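Local coordinates for protein putative alpha-N-acetylgalactosaminidase (Bacillus halodurans C-125, PDB 3CC1) that probably hydrolyses terminal alpha-linked N-acetylgalactosamine from glycoconjugates, as a putative alpha-N-acetylgalactosaminidase with a C-terminal beta-sandwich domain, at residues Val389-Val400 with Met425-Arg433. Numbering follows the deposited sequence. Where two conformers were deposited one is given.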
loop_
_atom_site.group_PDB
_atom_site.type_symbol
_atom_site.label_atom_id
_atom_site.label_comp_id
_atom_site.label_asym_id
_atom_site.label_seq_id
_atom_site.Cartn_x
_atom_site.Cartn_y
_atom_site.Cartn_z
ATOM N N VAL A 389 5.381 -9.233 25.359
ATOM C CA VAL A 389 6.563 -10.088 25.223
ATOM C C VAL A 389 6.562 -11.283 26.169
ATOM O O VAL A 389 7.547 -11.986 26.286
ATOM C CB VAL A 389 7.874 -9.286 25.275
ATOM C CG1 VAL A 389 7.893 -8.237 24.073
ATOM C CG2 VAL A 389 8.083 -8.618 26.639
ATOM N N GLY A 390 5.423 -11.547 26.802
ATOM C CA GLY A 390 5.232 -12.794 27.544
ATOM C C GLY A 390 5.629 -12.734 29.005
ATOM O O GLY A 390 5.708 -13.770 29.659
ATOM N N ILE A 391 5.827 -11.524 29.538
ATOM C CA ILE A 391 6.327 -11.364 30.928
ATOM C C ILE A 391 5.225 -10.819 31.817
ATOM O O ILE A 391 4.497 -9.919 31.443
ATOM C CB ILE A 391 7.597 -10.452 30.938
ATOM C CG1 ILE A 391 8.697 -11.089 30.076
ATOM C CG2 ILE A 391 8.120 -10.147 32.333
ATOM C CD1 ILE A 391 9.953 -10.214 29.853
HETATM N N MSE A 392 5.102 -11.416 32.999
HETATM C CA MSE A 392 4.056 -11.083 33.952
HETATM C C MSE A 392 4.650 -10.778 35.315
HETATM O O MSE A 392 3.967 -10.868 36.299
HETATM C CB MSE A 392 3.068 -12.235 34.092
HETATM C CG MSE A 392 2.317 -12.519 32.801
HETATM SE SE MSE A 392 1.386 -14.180 32.796
HETATM C CE MSE A 392 2.904 -15.259 32.396
ATOM N N GLU A 393 5.922 -10.430 35.348
ATOM C CA GLU A 393 6.610 -10.028 36.570
ATOM C C GLU A 393 7.338 -8.719 36.270
ATOM O O GLU A 393 7.612 -8.430 35.122
ATOM C CB GLU A 393 7.628 -11.088 36.978
ATOM C CG GLU A 393 6.980 -12.409 37.502
ATOM N N THR A 394 7.689 -7.971 37.308
ATOM C CA THR A 394 8.448 -6.741 37.152
ATOM C C THR A 394 9.844 -7.031 36.627
ATOM O O THR A 394 10.439 -8.065 36.933
ATOM C CB THR A 394 8.508 -5.964 38.465
ATOM O OG1 THR A 394 7.179 -5.596 38.803
ATOM C CG2 THR A 394 9.346 -4.676 38.349
ATOM N N VAL A 395 10.353 -6.105 35.808
ATOM C CA VAL A 395 11.683 -6.230 35.224
ATOM C C VAL A 395 12.453 -4.943 35.390
ATOM O O VAL A 395 11.883 -3.888 35.675
ATOM C CB VAL A 395 11.635 -6.571 33.676
ATOM C CG1 VAL A 395 10.901 -7.864 33.415
ATOM C CG2 VAL A 395 11.043 -5.387 32.833
ATOM N N GLN A 396 13.780 -5.072 35.271
ATOM C CA GLN A 396 14.745 -3.963 35.130
ATOM C C GLN A 396 14.990 -3.719 33.628
ATOM O O GLN A 396 15.135 -4.673 32.869
ATOM C CB GLN A 396 16.083 -4.321 35.852
ATOM C CG GLN A 396 16.196 -3.882 37.355
ATOM C CD GLN A 396 17.129 -4.722 38.239
ATOM O OE1 GLN A 396 16.760 -5.055 39.378
ATOM N NE2 GLN A 396 18.333 -5.026 37.764
ATOM N N LEU A 397 14.995 -2.459 33.186
ATOM C CA LEU A 397 15.236 -2.146 31.767
ATOM C C LEU A 397 16.584 -1.481 31.602
ATOM O O LEU A 397 16.903 -0.529 32.317
ATOM C CB LEU A 397 14.170 -1.220 31.165
ATOM C CG LEU A 397 12.695 -1.618 31.150
ATOM C CD1 LEU A 397 11.872 -0.556 30.429
ATOM C CD2 LEU A 397 12.526 -2.966 30.467
ATOM N N PHE A 398 17.357 -1.991 30.643
ATOM C CA PHE A 398 18.686 -1.443 30.305
ATOM C C PHE A 398 18.756 -1.091 28.844
ATOM O O PHE A 398 18.139 -1.758 28.001
ATOM C CB PHE A 398 19.810 -2.440 30.589
ATOM C CG PHE A 398 19.909 -2.856 32.009
ATOM C CD1 PHE A 398 19.087 -3.861 32.521
ATOM C CD2 PHE A 398 20.811 -2.263 32.842
ATOM C CE1 PHE A 398 19.183 -4.263 33.834
ATOM C CE2 PHE A 398 20.902 -2.664 34.191
ATOM C CZ PHE A 398 20.085 -3.656 34.668
ATOM N N ASN A 399 19.487 -0.017 28.579
ATOM C CA ASN A 399 19.862 0.426 27.238
ATOM C C ASN A 399 21.081 -0.370 26.816
ATOM O O ASN A 399 22.148 -0.230 27.388
ATOM C CB ASN A 399 20.184 1.926 27.274
ATOM C CG ASN A 399 20.634 2.485 25.910
ATOM O OD1 ASN A 399 21.217 1.806 25.094
ATOM N ND2 ASN A 399 20.394 3.768 25.709
ATOM N N VAL A 400 20.921 -1.243 25.838
ATOM C CA VAL A 400 22.002 -2.205 25.507
ATOM C C VAL A 400 23.222 -1.486 24.927
ATOM O O VAL A 400 24.350 -1.778 25.285
ATOM C CB VAL A 400 21.529 -3.325 24.555
ATOM C CG1 VAL A 400 22.750 -4.197 24.115
ATOM C CG2 VAL A 400 20.429 -4.173 25.218
HETATM N N MSE A 425 15.807 2.297 20.031
HETATM C CA MSE A 425 16.384 1.893 21.292
HETATM C C MSE A 425 16.330 0.399 21.437
HETATM O O MSE A 425 15.262 -0.225 21.266
HETATM C CB MSE A 425 15.595 2.524 22.413
HETATM C CG MSE A 425 15.850 1.748 23.683
HETATM SE SE MSE A 425 17.396 2.535 24.580
HETATM C CE MSE A 425 15.985 3.559 25.416
HETATM N N MSE A 426 17.469 -0.190 21.801
HETATM C CA MSE A 426 17.517 -1.607 22.132
HETATM C C MSE A 426 17.536 -1.803 23.653
HETATM O O MSE A 426 18.433 -1.313 24.350
HETATM C CB MSE A 426 18.727 -2.266 21.470
HETATM C CG MSE A 426 18.854 -3.741 21.764
HETATM SE SE MSE A 426 17.531 -4.806 20.863
HETATM C CE MSE A 426 18.451 -5.138 19.162
ATOM N N LEU A 427 16.498 -2.478 24.156
ATOM C CA LEU A 427 16.348 -2.706 25.586
ATOM C C LEU A 427 16.654 -4.150 25.945
ATOM O O LEU A 427 16.337 -5.086 25.192
ATOM C CB LEU A 427 14.930 -2.375 26.061
ATOM C CG LEU A 427 14.326 -1.004 25.737
ATOM C CD1 LEU A 427 12.833 -1.029 25.879
ATOM C CD2 LEU A 427 14.911 0.050 26.665
ATOM N N LYS A 428 17.313 -4.301 27.088
ATOM C CA LYS A 428 17.370 -5.592 27.788
ATOM C C LYS A 428 16.428 -5.550 28.961
ATOM O O LYS A 428 16.447 -4.608 29.752
ATOM C CB LYS A 428 18.779 -5.909 28.286
ATOM C CG LYS A 428 18.877 -7.252 29.030
ATOM C CD LYS A 428 20.300 -7.704 29.244
ATOM C CE LYS A 428 20.963 -7.094 30.453
ATOM N NZ LYS A 428 22.397 -7.567 30.549
ATOM N N LEU A 429 15.604 -6.587 29.067
ATOM C CA LEU A 429 14.674 -6.731 30.155
ATOM C C LEU A 429 15.187 -7.845 31.026
ATOM O O LEU A 429 15.200 -9.000 30.592
ATOM C CB LEU A 429 13.284 -7.116 29.636
ATOM C CG LEU A 429 12.409 -6.112 28.897
ATOM C CD1 LEU A 429 13.162 -5.473 27.786
ATOM C CD2 LEU A 429 11.164 -6.768 28.364
ATOM N N SER A 430 15.645 -7.532 32.230
ATOM C CA SER A 430 16.054 -8.612 33.124
ATOM C C SER A 430 15.150 -8.718 34.331
ATOM O O SER A 430 14.450 -7.778 34.676
ATOM C CB SER A 430 17.555 -8.539 33.517
ATOM O OG SER A 430 17.958 -7.249 33.898
ATOM N N PRO A 431 15.146 -9.890 34.962
ATOM C CA PRO A 431 14.316 -10.094 36.105
ATOM C C PRO A 431 14.594 -9.075 37.193
ATOM O O PRO A 431 15.735 -8.665 37.422
ATOM C CB PRO A 431 14.660 -11.507 36.574
ATOM C CG PRO A 431 15.695 -12.035 35.675
ATOM C CD PRO A 431 16.032 -11.023 34.658
ATOM N N ASP A 432 13.525 -8.638 37.821
ATOM C CA ASP A 432 13.619 -7.675 38.877
ATOM C C ASP A 432 14.382 -8.314 40.017
ATOM O O ASP A 432 14.068 -9.421 40.458
ATOM C CB ASP A 432 12.244 -7.312 39.381
ATOM C CG ASP A 432 12.263 -6.122 40.279
ATOM O OD1 ASP A 432 12.990 -5.151 39.954
ATOM O OD2 ASP A 432 11.496 -6.156 41.277
ATOM N N ARG A 433 15.404 -7.614 40.483
ATOM C CA ARG A 433 16.303 -8.178 41.480
ATOM C C ARG A 433 16.066 -7.407 42.762
ATOM O O ARG A 433 16.066 -6.154 42.730
ATOM C CB ARG A 433 17.754 -8.108 41.019
ATOM C CG ARG A 433 18.074 -9.033 39.834
ATOM C CD ARG A 433 17.749 -10.506 40.177
ATOM N NE ARG A 433 18.130 -11.456 39.131
ATOM C CZ ARG A 433 17.634 -12.689 39.054
ATOM N NH1 ARG A 433 16.736 -13.089 39.931
ATOM N NH2 ARG A 433 18.019 -13.518 38.109
ATOM O OXT ARG A 433 15.807 -8.053 43.800
HETATM O O HOH W 1 20.034 1.089 22.917
#
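L397 and L429 face each other in a non-hydrogen-bonded pair of two antiparallel strands. Their side chains lie side by side and point the same way, with L397 CD2 3.5 Å from L429 CG. One methyl of L429, CD2, reaches back to the loop before strand 395-399. There L429 CD2 meets V389 CG2 and, at 3.9 Å, I391 CD1. Cutting L429 back to an alanine is likely to open a gap between L397 and this loop, with V389 and I391 losing their partner on the strand.

F398 and S430 lie on the other face of the sheet, with K428 and Q396. With CG anti to the carbonyl carbon (chi1 -60°), the F398 ring is set so that its edge faces S430: F398 CE1 is 3.2 Å from S430 OG. K428 NZ is 5.7 Å from the centroid of the F398 ring, at most a weak cation-pi attraction. The same NZ hydrogen-bonds a bound polyethylene glycol, probably from the crystallisation liquor.

Backbone bonds fix the register. Q396 and S430 exchange a pair, as do F398 and K428. V400 N to M426 O, at 2.9 Å, is almost straight (179°). At the C-terminal end, in one of two conformers of Q396, R433 N bonds Q396 OE1 over 3.1 Å, from above the amide carbonyl plane; this bond is doubtful in the other. At the other end, N399 ND2 lies 3.4 Å from SE of selenomethionine M425. A water links N399 OD1 to M426 N, and D402 N also bonds OD1.

These are inner strands of the antiparallel sheet in the C-terminal beta-sandwich domain. Strand 404-409 flanks 395-399, and 368-374 flanks 424-431. F415, of strand 415-419, packs on L397 and L427 from the leucine face.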